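Local coordinates for plasmid pRiA4b Orf3-like domain-containing protein (Methanosarcina mazei, PDB 2I1S), which is of unknown function but belongs to the plasmid pRiA4b ORF-3-like family and is built on one mixed beta sheet with helices, at residues His10-Ile15 against Trp23-Val28; Pro130-Gly135 against Glu179-Lys184; Met45-Tyr50 against Ala138-Asp143; Glu97-Leu102 against Lys114-Lys119. One frame throughout, in Å; residues are numbered along the deposited sequence. Where two conformers were deposited one is given.

Interaction 1: residues His10-Ile15 against Trp23-Val28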
loop_
_atom_site.group_PDB
_atom_site.type_symbol
_atom_site.label_atom_id
_atom_site.label_comp_id
_atom_site.label_asym_id
_atom_site.label_seq_id
_atom_site.Cartn_x
_atom_site.Cartn_y
_atom_site.Cartn_z
ATOM N N HIS A 10 3.424 0.337 13.766
ATOM C CA HIS A 10 4.288 1.015 12.790
ATOM C C HIS A 10 4.582 0.068 11.615
ATOM O O HIS A 10 5.334 -0.931 11.763
ATOM C CB HIS A 10 5.597 1.495 13.430
ATOM C CG HIS A 10 5.394 2.343 14.652
ATOM N ND1 HIS A 10 6.063 3.532 14.856
ATOM C CD2 HIS A 10 4.592 2.180 15.734
ATOM C CE1 HIS A 10 5.686 4.064 16.009
ATOM N NE2 HIS A 10 4.788 3.264 16.558
ATOM N N LEU A 11 3.977 0.388 10.458
ATOM C CA LEU A 11 3.978 -0.487 9.287
ATOM C C LEU A 11 4.845 0.100 8.204
ATOM O O LEU A 11 4.783 1.304 7.977
ATOM C CB LEU A 11 2.540 -0.634 8.743
ATOM C CG LEU A 11 1.511 -1.263 9.690
ATOM C CD1 LEU A 11 0.124 -1.284 9.023
ATOM C CD2 LEU A 11 1.912 -2.695 10.205
ATOM N N LYS A 12 5.656 -0.709 7.529
ATOM C CA LYS A 12 6.191 -0.252 6.244
ATOM C C LYS A 12 5.391 -0.878 5.126
ATOM O O LYS A 12 4.993 -2.040 5.212
ATOM C CB LYS A 12 7.660 -0.579 6.081
ATOM C CG LYS A 12 8.315 0.132 4.912
ATOM C CD LYS A 12 9.753 -0.300 4.796
ATOM C CE LYS A 12 10.318 0.240 3.490
ATOM N NZ LYS A 12 11.662 -0.283 3.140
ATOM N N LEU A 13 5.112 -0.072 4.106
ATOM C CA LEU A 13 4.390 -0.497 2.897
ATOM C C LEU A 13 5.277 -0.260 1.701
ATOM O O LEU A 13 5.699 0.886 1.471
ATOM C CB LEU A 13 3.122 0.311 2.697
ATOM C CG LEU A 13 2.228 0.566 3.918
ATOM C CD1 LEU A 13 1.010 1.363 3.500
ATOM C CD2 LEU A 13 1.829 -0.718 4.619
ATOM N N SER A 14 5.589 -1.321 0.952
ATOM C CA SER A 14 6.432 -1.177 -0.230
ATOM C C SER A 14 5.792 -1.784 -1.463
ATOM O O SER A 14 5.303 -2.911 -1.439
ATOM C CB SER A 14 7.860 -1.731 -0.004
ATOM O OG SER A 14 7.984 -3.128 -0.262
ATOM N N ILE A 15 5.790 -1.018 -2.545
ATOM C CA ILE A 15 5.385 -1.550 -3.832
ATOM C C ILE A 15 6.483 -2.533 -4.281
ATOM O O ILE A 15 7.670 -2.158 -4.413
ATOM C CB ILE A 15 5.162 -0.425 -4.892
ATOM C CG1 ILE A 15 3.949 0.392 -4.553
ATOM C CG2 ILE A 15 4.915 -1.031 -6.285
ATOM C CD1 ILE A 15 3.769 1.557 -5.468
ATOM N N TRP A 23 7.954 3.460 -1.226
ATOM C CA TRP A 23 7.475 3.024 0.101
ATOM C C TRP A 23 6.900 4.173 0.893
ATOM O O TRP A 23 7.161 5.340 0.585
ATOM C CB TRP A 23 8.565 2.317 0.931
ATOM C CG TRP A 23 9.775 3.214 1.259
ATOM C CD1 TRP A 23 10.899 3.354 0.500
ATOM C CD2 TRP A 23 9.923 4.115 2.368
ATOM N NE1 TRP A 23 11.739 4.248 1.065
ATOM C CE2 TRP A 23 11.171 4.756 2.207
ATOM C CE3 TRP A 23 9.105 4.475 3.466
ATOM C CZ2 TRP A 23 11.660 5.725 3.118
ATOM C CZ3 TRP A 23 9.590 5.422 4.377
ATOM C CH2 TRP A 23 10.890 6.020 4.209
ATOM N N ARG A 24 6.104 3.803 1.902
ATOM C CA ARG A 24 5.497 4.711 2.899
ATOM C C ARG A 24 5.573 4.078 4.271
ATOM O O ARG A 24 5.500 2.842 4.422
ATOM C CB ARG A 24 4.017 4.965 2.603
ATOM C CG ARG A 24 3.712 5.113 1.160
ATOM C CD ARG A 24 4.147 6.467 0.746
ATOM N NE ARG A 24 3.640 6.911 -0.563
ATOM C CZ ARG A 24 4.414 7.086 -1.617
ATOM N NH1 ARG A 24 3.910 7.593 -2.696
ATOM N NH2 ARG A 24 5.699 6.756 -1.580
ATOM N N ARG A 25 5.740 4.897 5.286
ATOM C CA ARG A 25 5.645 4.372 6.653
ATOM C C ARG A 25 4.416 5.002 7.298
ATOM O O ARG A 25 4.220 6.198 7.206
ATOM C CB ARG A 25 6.964 4.603 7.453
ATOM C CG ARG A 25 7.744 3.323 7.665
ATOM C CD ARG A 25 9.069 3.494 8.438
ATOM N NE ARG A 25 10.083 3.605 7.419
ATOM C CZ ARG A 25 10.978 2.696 7.071
ATOM N NH1 ARG A 25 11.127 1.571 7.727
ATOM N NH2 ARG A 25 11.764 2.961 6.056
ATOM N N ILE A 26 3.544 4.185 7.858
ATOM C CA ILE A 26 2.334 4.692 8.510
ATOM C C ILE A 26 2.178 4.065 9.890
ATOM O O ILE A 26 2.677 2.953 10.127
ATOM C CB ILE A 26 1.029 4.433 7.672
ATOM C CG1 ILE A 26 0.697 2.926 7.590
ATOM C CG2 ILE A 26 1.083 5.163 6.306
ATOM C CD1 ILE A 26 -0.693 2.573 6.932
ATOM N N GLN A 27 1.483 4.756 10.796
ATOM C CA GLN A 27 1.106 4.123 12.072
ATOM C C GLN A 27 -0.420 3.970 12.166
ATOM O O GLN A 27 -1.175 4.926 11.934
ATOM C CB GLN A 27 1.669 4.895 13.245
ATOM C CG GLN A 27 3.192 5.083 13.206
ATOM C CD GLN A 27 3.677 5.989 14.311
ATOM O OE1 GLN A 27 2.971 6.173 15.303
ATOM N NE2 GLN A 27 4.886 6.559 14.164
ATOM N N VAL A 28 -0.886 2.773 12.494
ATOM C CA VAL A 28 -2.338 2.544 12.558
ATOM C C VAL A 28 -2.813 2.088 13.958
ATOM O O VAL A 28 -2.050 1.456 14.671
ATOM C CB VAL A 28 -2.822 1.547 11.441
ATOM C CG1 VAL A 28 -2.612 2.148 10.075
ATOM C CG2 VAL A 28 -2.110 0.213 11.543
#

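Interaction 2: residues Pro130-Gly135 against Glu179-Lys184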
loop_
_atom_site.group_PDB
_atom_site.type_symbol
_atom_site.label_atom_id
_atom_site.label_comp_id
_atom_site.label_asym_id
_atom_site.label_seq_id
_atom_site.Cartn_x
_atom_site.Cartn_y
_atom_site.Cartn_z
ATOM N N PRO A 130 -4.884 7.140 11.707
ATOM C CA PRO A 130 -3.551 6.835 11.199
ATOM C C PRO A 130 -2.734 8.063 10.815
ATOM O O PRO A 130 -3.289 9.146 10.576
ATOM C CB PRO A 130 -3.822 5.951 9.975
ATOM C CG PRO A 130 -5.224 6.056 9.685
ATOM C CD PRO A 130 -5.941 6.814 10.731
ATOM N N ILE A 131 -1.419 7.894 10.800
ATOM C CA ILE A 131 -0.517 8.928 10.307
ATOM C C ILE A 131 0.490 8.382 9.309
ATOM O O ILE A 131 0.806 7.193 9.327
ATOM C CB ILE A 131 0.257 9.687 11.457
ATOM C CG1 ILE A 131 1.132 8.757 12.290
ATOM C CG2 ILE A 131 -0.678 10.518 12.317
ATOM C CD1 ILE A 131 2.085 9.553 13.194
ATOM N N CYS A 132 1.007 9.248 8.445
ATOM C CA CYS A 132 2.102 8.854 7.558
ATOM C C CYS A 132 3.324 9.614 7.992
ATOM O O CYS A 132 3.336 10.843 7.986
ATOM C CB CYS A 132 1.762 9.149 6.090
ATOM S SG CYS A 132 3.049 8.706 4.896
ATOM N N THR A 133 4.353 8.893 8.405
ATOM C CA THR A 133 5.516 9.555 8.937
ATOM C C THR A 133 6.620 9.850 7.910
ATOM O O THR A 133 7.420 10.765 8.132
ATOM C CB THR A 133 6.128 8.780 10.126
ATOM O OG1 THR A 133 6.587 7.483 9.694
ATOM C CG2 THR A 133 5.121 8.662 11.293
ATOM N N ALA A 134 6.672 9.068 6.821
ATOM C CA ALA A 134 7.762 9.084 5.844
ATOM C C ALA A 134 7.408 8.266 4.592
ATOM O O ALA A 134 6.524 7.392 4.597
ATOM C CB ALA A 134 9.072 8.530 6.496
ATOM N N GLY A 135 8.101 8.542 3.499
ATOM C CA GLY A 135 7.891 7.785 2.255
ATOM C C GLY A 135 8.934 8.165 1.229
ATOM O O GLY A 135 9.626 9.147 1.397
ATOM N N GLU A 179 9.809 11.111 -8.511
ATOM C CA GLU A 179 10.492 11.175 -7.204
ATOM C C GLU A 179 9.803 12.038 -6.161
ATOM O O GLU A 179 10.317 12.199 -5.040
ATOM C CB GLU A 179 11.972 11.658 -7.327
ATOM C CG GLU A 179 12.793 10.940 -8.396
ATOM C CD GLU A 179 12.593 9.436 -8.362
ATOM O OE1 GLU A 179 12.533 8.850 -7.242
ATOM O OE2 GLU A 179 12.501 8.837 -9.457
ATOM N N TYR A 180 8.655 12.608 -6.510
ATOM C CA TYR A 180 7.962 13.482 -5.577
ATOM C C TYR A 180 7.070 12.723 -4.612
ATOM O O TYR A 180 6.158 12.006 -5.028
ATOM C CB TYR A 180 7.126 14.542 -6.300
ATOM C CG TYR A 180 6.338 15.342 -5.302
ATOM C CD1 TYR A 180 6.982 16.256 -4.458
ATOM C CD2 TYR A 180 4.954 15.156 -5.158
ATOM C CE1 TYR A 180 6.276 16.981 -3.509
ATOM C CE2 TYR A 180 4.229 15.887 -4.195
ATOM C CZ TYR A 180 4.905 16.786 -3.377
ATOM O OH TYR A 180 4.215 17.514 -2.432
ATOM N N PHE A 181 7.331 12.889 -3.315
ATOM C CA PHE A 181 6.394 12.459 -2.295
ATOM C C PHE A 181 6.557 13.379 -1.092
ATOM O O PHE A 181 7.666 13.788 -0.793
ATOM C CB PHE A 181 6.640 11.012 -1.840
ATOM C CG PHE A 181 5.741 10.588 -0.679
ATOM C CD1 PHE A 181 4.357 10.530 -0.832
ATOM C CD2 PHE A 181 6.273 10.284 0.548
ATOM C CE1 PHE A 181 3.516 10.174 0.231
ATOM C CE2 PHE A 181 5.436 9.912 1.607
ATOM C CZ PHE A 181 4.062 9.849 1.443
ATOM N N ASP A 182 5.463 13.671 -0.401
ATOM C CA ASP A 182 5.490 14.462 0.810
ATOM C C ASP A 182 4.482 13.789 1.749
ATOM O O ASP A 182 3.311 13.678 1.400
ATOM C CB ASP A 182 5.070 15.911 0.468
ATOM C CG ASP A 182 5.139 16.864 1.661
ATOM O OD1 ASP A 182 5.097 16.400 2.813
ATOM O OD2 ASP A 182 5.207 18.094 1.435
ATOM N N PRO A 183 4.935 13.301 2.916
ATOM C CA PRO A 183 3.979 12.588 3.775
ATOM C C PRO A 183 2.765 13.404 4.245
ATOM O O PRO A 183 1.761 12.818 4.607
ATOM C CB PRO A 183 4.828 12.090 4.956
ATOM C CG PRO A 183 6.153 12.738 4.841
ATOM C CD PRO A 183 6.308 13.317 3.466
ATOM N N LYS A 184 2.871 14.735 4.203
ATOM C CA LYS A 184 1.806 15.645 4.570
ATOM C C LYS A 184 0.731 15.831 3.484
ATOM O O LYS A 184 -0.269 16.532 3.725
ATOM C CB LYS A 184 2.388 17.025 4.959
ATOM C CG LYS A 184 3.225 17.040 6.223
ATOM C CD LYS A 184 3.410 18.469 6.748
ATOM C CE LYS A 184 4.799 19.063 6.495
ATOM N NZ LYS A 184 5.277 18.832 5.097
#

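Interaction 3: residues Met45-Tyr50 against Ala138-Asp143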
loop_
_atom_site.group_PDB
_atom_site.type_symbol
_atom_site.label_atom_id
_atom_site.label_comp_id
_atom_site.label_asym_id
_atom_site.label_seq_id
_atom_site.Cartn_x
_atom_site.Cartn_y
_atom_site.Cartn_z
ATOM N N MET A 45 -0.929 5.617 -1.174
ATOM C CA MET A 45 -0.613 5.392 -2.596
ATOM C C MET A 45 -1.375 6.270 -3.555
ATOM O O MET A 45 -1.202 6.166 -4.777
ATOM C CB MET A 45 -0.839 3.926 -2.965
ATOM C CG MET A 45 0.171 2.946 -2.289
ATOM S SD MET A 45 1.927 3.376 -2.240
ATOM C CE MET A 45 2.441 2.095 -1.123
ATOM N N ASP A 46 -2.241 7.128 -3.029
ATOM C CA ASP A 46 -3.071 7.988 -3.867
ATOM C C ASP A 46 -3.838 7.190 -4.966
ATOM O O ASP A 46 -3.984 7.596 -6.142
ATOM C CB ASP A 46 -2.208 9.144 -4.400
ATOM C CG ASP A 46 -3.033 10.258 -5.019
ATOM O OD1 ASP A 46 -4.282 10.257 -4.832
ATOM O OD2 ASP A 46 -2.418 11.140 -5.684
ATOM N N TRP A 47 -4.331 6.023 -4.551
ATOM C CA TRP A 47 -5.162 5.193 -5.398
ATOM C C TRP A 47 -6.650 5.563 -5.225
ATOM O O TRP A 47 -7.017 6.331 -4.341
ATOM C CB TRP A 47 -4.874 3.712 -5.114
ATOM C CG TRP A 47 -3.568 3.210 -5.693
ATOM C CD1 TRP A 47 -2.895 3.716 -6.784
ATOM C CD2 TRP A 47 -2.793 2.077 -5.245
ATOM N NE1 TRP A 47 -1.759 2.988 -7.019
ATOM C CE2 TRP A 47 -1.671 1.977 -6.095
ATOM C CE3 TRP A 47 -2.943 1.138 -4.209
ATOM C CZ2 TRP A 47 -0.688 0.984 -5.932
ATOM C CZ3 TRP A 47 -1.945 0.145 -4.044
ATOM C CH2 TRP A 47 -0.858 0.069 -4.916
ATOM N N GLU A 48 -7.507 5.003 -6.069
ATOM C CA GLU A 48 -8.876 5.502 -6.227
ATOM C C GLU A 48 -9.956 4.465 -5.828
ATOM O O GLU A 48 -11.157 4.705 -5.947
ATOM C CB GLU A 48 -9.070 5.933 -7.685
ATOM C CG GLU A 48 -8.443 7.236 -8.099
ATOM C CD GLU A 48 -9.103 8.400 -7.448
ATOM O OE1 GLU A 48 -10.282 8.300 -7.073
ATOM O OE2 GLU A 48 -8.445 9.433 -7.284
ATOM N N ASP A 49 -9.503 3.312 -5.372
ATOM C CA ASP A 49 -10.356 2.162 -5.084
ATOM C C ASP A 49 -11.289 1.695 -6.217
ATOM O O ASP A 49 -12.452 1.397 -6.003
ATOM C CB ASP A 49 -11.098 2.321 -3.751
ATOM C CG ASP A 49 -11.259 0.991 -3.038
ATOM O OD1 ASP A 49 -10.735 -0.035 -3.532
ATOM O OD2 ASP A 49 -11.876 0.960 -1.978
ATOM N N TYR A 50 -10.740 1.581 -7.417
ATOM C CA TYR A 50 -11.524 1.242 -8.600
ATOM C C TYR A 50 -11.634 -0.258 -8.764
ATOM O O TYR A 50 -12.552 -0.763 -9.451
ATOM C CB TYR A 50 -10.758 1.695 -9.837
ATOM C CG TYR A 50 -10.735 3.174 -10.109
ATOM C CD1 TYR A 50 -11.894 3.915 -10.019
ATOM C CD2 TYR A 50 -9.557 3.805 -10.533
ATOM C CE1 TYR A 50 -11.889 5.283 -10.303
ATOM C CE2 TYR A 50 -9.534 5.165 -10.846
ATOM C CZ TYR A 50 -10.706 5.897 -10.714
ATOM O OH TYR A 50 -10.753 7.228 -11.008
ATOM N N ALA A 138 7.056 8.836 -5.983
ATOM C CA ALA A 138 5.646 8.849 -6.376
ATOM C C ALA A 138 5.066 7.431 -6.442
ATOM O O ALA A 138 5.685 6.508 -6.965
ATOM C CB ALA A 138 5.481 9.560 -7.727
ATOM N N ALA A 139 3.877 7.262 -5.894
ATOM C CA ALA A 139 3.090 6.057 -6.089
ATOM C C ALA A 139 2.783 5.788 -7.577
ATOM O O ALA A 139 2.707 6.708 -8.406
ATOM C CB ALA A 139 1.822 6.171 -5.294
ATOM N N VAL A 140 2.644 4.516 -7.937
ATOM C CA VAL A 140 2.328 4.196 -9.339
ATOM C C VAL A 140 0.908 4.714 -9.615
ATOM O O VAL A 140 0.013 4.531 -8.781
ATOM C CB VAL A 140 2.430 2.657 -9.624
ATOM C CG1 VAL A 140 3.876 2.148 -9.406
ATOM C CG2 VAL A 140 1.420 1.836 -8.767
ATOM N N PRO A 141 0.707 5.403 -10.761
ATOM C CA PRO A 141 -0.656 5.856 -11.049
ATOM C C PRO A 141 -1.576 4.669 -11.316
ATOM O O PRO A 141 -1.099 3.581 -11.686
ATOM C CB PRO A 141 -0.488 6.698 -12.307
ATOM C CG PRO A 141 1.058 7.141 -12.246
ATOM C CD PRO A 141 1.678 5.872 -11.783
ATOM N N GLU A 142 -2.875 4.889 -11.097
ATOM C CA GLU A 142 -3.850 3.905 -11.434
ATOM C C GLU A 142 -3.715 3.547 -12.931
ATOM O O GLU A 142 -3.471 4.426 -13.745
ATOM C CB GLU A 142 -5.277 4.405 -11.086
ATOM C CG GLU A 142 -5.565 4.501 -9.567
ATOM C CD GLU A 142 -6.223 3.233 -9.001
ATOM O OE1 GLU A 142 -6.144 2.180 -9.675
ATOM O OE2 GLU A 142 -6.834 3.276 -7.889
ATOM N N ASP A 143 -3.845 2.243 -13.247
ATOM C CA ASP A 143 -4.080 1.741 -14.603
ATOM C C ASP A 143 -2.828 1.833 -15.509
ATOM O O ASP A 143 -2.908 1.673 -16.750
ATOM C CB ASP A 143 -5.285 2.477 -15.211
ATOM C CG ASP A 143 -6.513 2.430 -14.307
ATOM O OD1 ASP A 143 -6.864 1.341 -13.794
ATOM O OD2 ASP A 143 -7.147 3.476 -14.112
HETATM O O HOH W 1 -1.352 6.596 -7.587
HETATM O O HOH W 2 -3.682 7.242 -9.153
#

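Interaction 4: residues Glu97-Leu102 against Lys114-Lys119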
loop_
_atom_site.group_PDB
_atom_site.type_symbol
_atom_site.label_atom_id
_atom_site.label_comp_id
_atom_site.label_asym_id
_atom_site.label_seq_id
_atom_site.Cartn_x
_atom_site.Cartn_y
_atom_site.Cartn_z
ATOM N N GLU A 97 6.734 -12.000 15.763
ATOM C CA GLU A 97 7.168 -13.131 14.916
ATOM C C GLU A 97 6.156 -13.556 13.826
ATOM O O GLU A 97 6.161 -14.711 13.385
ATOM C CB GLU A 97 7.682 -14.347 15.708
ATOM C CG GLU A 97 6.688 -14.977 16.650
ATOM C CD GLU A 97 6.889 -14.520 18.073
ATOM O OE1 GLU A 97 6.855 -13.291 18.329
ATOM O OE2 GLU A 97 7.082 -15.398 18.937
ATOM N N ASN A 98 5.297 -12.632 13.411
ATOM C CA ASN A 98 4.464 -12.816 12.227
ATOM C C ASN A 98 4.164 -11.436 11.678
ATOM O O ASN A 98 3.055 -10.915 11.840
ATOM C CB ASN A 98 3.163 -13.582 12.538
ATOM C CG ASN A 98 2.499 -14.132 11.274
ATOM O OD1 ASN A 98 3.159 -14.793 10.476
ATOM N ND2 ASN A 98 1.199 -13.851 11.080
ATOM N N LYS A 99 5.160 -10.846 11.029
ATOM C CA LYS A 99 5.177 -9.398 10.798
ATOM C C LYS A 99 4.769 -8.910 9.404
ATOM O O LYS A 99 4.537 -7.699 9.227
ATOM C CB LYS A 99 6.500 -8.760 11.249
ATOM C CG LYS A 99 7.773 -9.417 10.765
ATOM C CD LYS A 99 8.989 -8.688 11.327
ATOM C CE LYS A 99 8.807 -8.313 12.809
ATOM N NZ LYS A 99 9.915 -7.438 13.374
ATOM N N GLU A 100 4.609 -9.845 8.455
ATOM C CA GLU A 100 4.402 -9.503 7.049
ATOM C C GLU A 100 3.085 -10.005 6.405
ATOM O O GLU A 100 2.628 -11.107 6.690
ATOM C CB GLU A 100 5.624 -9.941 6.232
ATOM C CG GLU A 100 5.904 -9.043 5.017
ATOM C CD GLU A 100 7.311 -9.229 4.485
ATOM O OE1 GLU A 100 7.646 -10.378 4.115
ATOM O OE2 GLU A 100 8.079 -8.229 4.431
ATOM N N ALA A 101 2.488 -9.167 5.550
ATOM C CA ALA A 101 1.328 -9.520 4.717
ATOM C C ALA A 101 1.643 -9.155 3.288
ATOM O O ALA A 101 2.486 -8.299 3.032
ATOM C CB ALA A 101 0.106 -8.725 5.142
ATOM N N LEU A 102 0.970 -9.806 2.352
ATOM C CA LEU A 102 0.941 -9.332 0.972
ATOM C C LEU A 102 -0.447 -8.771 0.580
ATOM O O LEU A 102 -1.467 -9.447 0.724
ATOM C CB LEU A 102 1.379 -10.429 0.016
ATOM C CG LEU A 102 1.467 -9.975 -1.454
ATOM C CD1 LEU A 102 2.645 -9.012 -1.728
ATOM C CD2 LEU A 102 1.514 -11.237 -2.354
ATOM N N LYS A 114 3.933 -4.929 -0.127
ATOM C CA LYS A 114 4.411 -5.662 1.055
ATOM C C LYS A 114 4.074 -4.856 2.282
ATOM O O LYS A 114 4.298 -3.630 2.340
ATOM C CB LYS A 114 5.920 -5.883 1.035
ATOM C CG LYS A 114 6.465 -6.889 0.069
ATOM C CD LYS A 114 8.029 -6.851 0.175
ATOM C CE LYS A 114 8.733 -8.198 -0.181
ATOM N NZ LYS A 114 9.104 -8.270 -1.630
ATOM N N VAL A 115 3.510 -5.521 3.268
ATOM C CA VAL A 115 3.154 -4.826 4.521
ATOM C C VAL A 115 3.993 -5.498 5.600
ATOM O O VAL A 115 3.925 -6.714 5.796
ATOM C CB VAL A 115 1.627 -4.898 4.854
ATOM C CG1 VAL A 115 1.317 -4.099 6.105
ATOM C CG2 VAL A 115 0.757 -4.431 3.660
ATOM N N ARG A 116 4.843 -4.721 6.241
ATOM C CA ARG A 116 5.702 -5.241 7.278
ATOM C C ARG A 116 5.478 -4.443 8.564
ATOM O O ARG A 116 5.609 -3.234 8.566
ATOM C CB ARG A 116 7.159 -5.188 6.804
ATOM C CG ARG A 116 8.189 -5.272 7.919
ATOM C CD ARG A 116 8.637 -6.709 8.172
ATOM N NE ARG A 116 9.330 -7.273 7.010
ATOM C CZ ARG A 116 10.649 -7.478 6.936
ATOM N NH1 ARG A 116 11.459 -7.173 7.958
ATOM N NH2 ARG A 116 11.155 -8.001 5.824
ATOM N N LEU A 117 5.084 -5.137 9.628
ATOM C CA LEU A 117 5.127 -4.596 11.001
ATOM C C LEU A 117 6.567 -4.404 11.501
ATOM O O LEU A 117 7.329 -5.365 11.596
ATOM C CB LEU A 117 4.367 -5.525 11.963
ATOM C CG LEU A 117 4.161 -5.105 13.422
ATOM C CD1 LEU A 117 3.196 -3.911 13.570
ATOM C CD2 LEU A 117 3.686 -6.305 14.233
ATOM N N GLU A 118 6.946 -3.164 11.811
ATOM C CA GLU A 118 8.272 -2.925 12.382
ATOM C C GLU A 118 8.239 -2.766 13.897
ATOM O O GLU A 118 9.131 -3.259 14.581
ATOM C CB GLU A 118 8.953 -1.719 11.738
ATOM C CG GLU A 118 9.426 -1.973 10.304
ATOM C CD GLU A 118 9.971 -0.722 9.613
ATOM O OE1 GLU A 118 9.511 0.407 9.937
ATOM O OE2 GLU A 118 10.859 -0.872 8.738
ATOM N N LYS A 119 7.222 -2.062 14.410
ATOM C CA LYS A 119 7.124 -1.754 15.853
ATOM C C LYS A 119 5.671 -1.670 16.286
ATOM O O LYS A 119 4.820 -1.158 15.547
ATOM C CB LYS A 119 7.761 -0.400 16.171
ATOM C CG LYS A 119 9.247 -0.261 15.901
ATOM C CD LYS A 119 9.567 1.091 15.230
ATOM C CE LYS A 119 9.314 2.269 16.174
ATOM N NZ LYS A 119 10.498 3.194 16.280
#

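Interaction 1: residues His10-Ile15 against Trp23-Val28
Swung beside their own backbone N atoms, His10 CG (chi1 -53°) and likewise Gln27 CG send two flat groups the same way out of one face of the antiparallel hairpin formed by strands 7-15 and 22-29. The Gln27 amide stacks over one face of the imidazole, planes 24° apart, with CD lying toward the rim and Gln27 NE2 3.2 Å from His10 CE1. Behind the amide, Gln27 CG makes a CH-pi contact over the ring, 3.8 Å from the His10 centroid. Further along this face Lys12 leaves with CG anti to its backbone N (chi1 -167°) and stays extended to its end. It runs past both Arg25 and Trp23: Lys12 CD passes over the guanidinium 3.7 Å from Arg25 NH1, and Lys12 NZ makes a cation-pi contact over the five-membered ring of Trp23. Arg25 NH2 also sits over a Trp23 face, toward the rim. The other face carries Leu11, Leu13 and Ile26, and also Arg24, whose guanidinium leads away to Val44 O and Arg137 O. There Leu11 CD1 meets Val28 CG2 at 3.7 Å, and Leu13 CD1 meets Ile26 CD1 at 4.0 Å, both pairs crossing at about a right angle beneath helix 34-44. Between the faces the backbones pair through Leu11 with Ile26 and Leu13 with Arg24, two bonds each; Leu11 N to Ile26 O is 2.9 Å and nearly straight. Lys12 NZ and Arg25 NH2, like charges, are 4.4 Å apart, but Lys12 NZ also bonds Gln21 and Arg25 NH1 forms a salt bridge with Glu118, which probably offsets the repulsion.

Interaction 2: residues Pro130-Gly135 against Glu179-Lys184
The Phe181 ring meets Cys132 SG at its edge, in plane, while the nitrogen of Pro183 lies over one face toward the rim. The Cys132 sulfur thus makes a sulfur-aromatic contact with the ring edge, SG to the Phe181 centroid 5.1 Å. Here the C-terminal loop 179-184 packs against strand 131-136, the outermost strand at one end of the mixed sheet. Phe181 CG stands anti to the backbone N (chi1 175°), which carries the ring toward the strand and sets CE2 3.3 Å from Gly135 CA. Glycine suits this position, since a side chain there would point into the ring. Arg24, on the neighbouring strand 22-29, makes a cation-pi contact with the same ring. Pro183 closes the other end of the contact: its CB rests 3.8 Å from Cys132 SG and 3.6 Å from Cys132 O. With the benzyl group of Phe181 cut back to an alanine methyl, Gly135 is likely to face a gap, and the Cys132 sulfur and the Arg24 guanidinium to lose their aromatic partner. The proline is held within an Asx turn, in which Asp182 OD1 accepts the backbone N of Lys184 at 3.1 Å, the donor arriving from above the carboxylate plane.

Interaction 3: residues Met45-Tyr50 against Ala138-Asp143
Two direct hydrogen bonds join Met45-Tyr50 to Ala138-Asp143. Trp47 NE1 donates to Val140 O at 2.9 Å, the oxygen lying 15° out of the indole plane, and Glu48 N donates to Glu142 OE2 at 2.6 Å, on the anti lone pair of that oxygen. Tyr105 OH also bonds Glu142 OE2, a double grip that helps to fix the carboxylate. The Glu142 chain, bent at chi2 (-93°), folds back to reach the backbone of Glu48. Water adds two bridges: one molecule sits between Met45 O (2.8 Å) and Val140 O (2.7 Å) and can donate to them, and a second donates to Asp46 O while accepting from Glu142 N, 3.2 Å away. Met45-Tyr50 follows the C-terminal end of helix 34-44, where Asp46, with positive phi, closes a Schellman motif and turns the chain toward the loop that leads from strand 131-136 to helix 146-157. Among apolar contacts, Val140 CG2 approaches the indole edge in its plane, 3.6 Å from Trp47 CZ2, and Met45 SD touches Ala139 CB at 4.1 Å; within its own segment, Met45 CB covers the centre of one indole face. A ring-carboxylate contact stands apart: Tyr50 CD2 comes within 3.7 Å of Glu142 CD, the planes 54° apart.

Interaction 4: residues Glu97-Leu102 against Lys114-Lys119
Lys99, just ahead of strand 100-105, Glu100 at its start, and Val115 on strand 111-122 have the most surface buried in this antiparallel pairing. The Lys99 chain, directed across the neighbouring strand and bent at chi3, crosses Arg116 obliquely and reaches over Leu117 O: Lys99 CD is 3.7 Å from Arg116 CD, and Lys99 CB is 3.5 Å from Leu117 O. Leu117 N donates to Lys99 O at 2.7 Å. Glu100 projects from the same face as Arg116 and forms a salt bridge. Glu100 OE2 meets Arg116 NE at 3.0 Å, in the guanidinium plane but from above the carboxylate plane, and Arg116 NH2 adds a weak second bond to that oxygen. The arginine reaches it by bending at chi2 (93°) and chi3. Were Glu100 shortened to alanine, the Arg116 guanidinium would probably lose its carboxylate mate and its bent chain be free to turn. On the opposite face Val115 CB packs 4.1 Å from Ala101 CB, and reciprocal backbone bonds link these residues, Ala101 N to Val115 O at 2.9 Å. The hairpin lies within the mixed sheet: strand 53-58 borders 100-105, while 7-15 borders 111-122, where Glu118 and Lys119 form a classic beta bulge facing His10.

Interactions 1, 2 and 4 share the mixed sheet. Strands 100-105, 111-122, 7-15, 22-29 and 131-136 lie next to one another in that order, so interaction 1 sits between the other two, its centre about 10 Å from each. Arg25 links it to interaction 4 through Glu118, and Arg24 to interaction 2 through Phe181. Interaction 3 lies about 16 Å from interaction 1, centre to centre, where the loops after helix 34-44 and strand 131-136 meet; Arg24 also touches it. Along the chain interaction 1 closes first; interaction 4 falls between the two segments of interaction 3, before interaction 2 opens, and interactions 2 and 3 alternate. The C-terminal part is thereby tied back to the N-terminal hairpin.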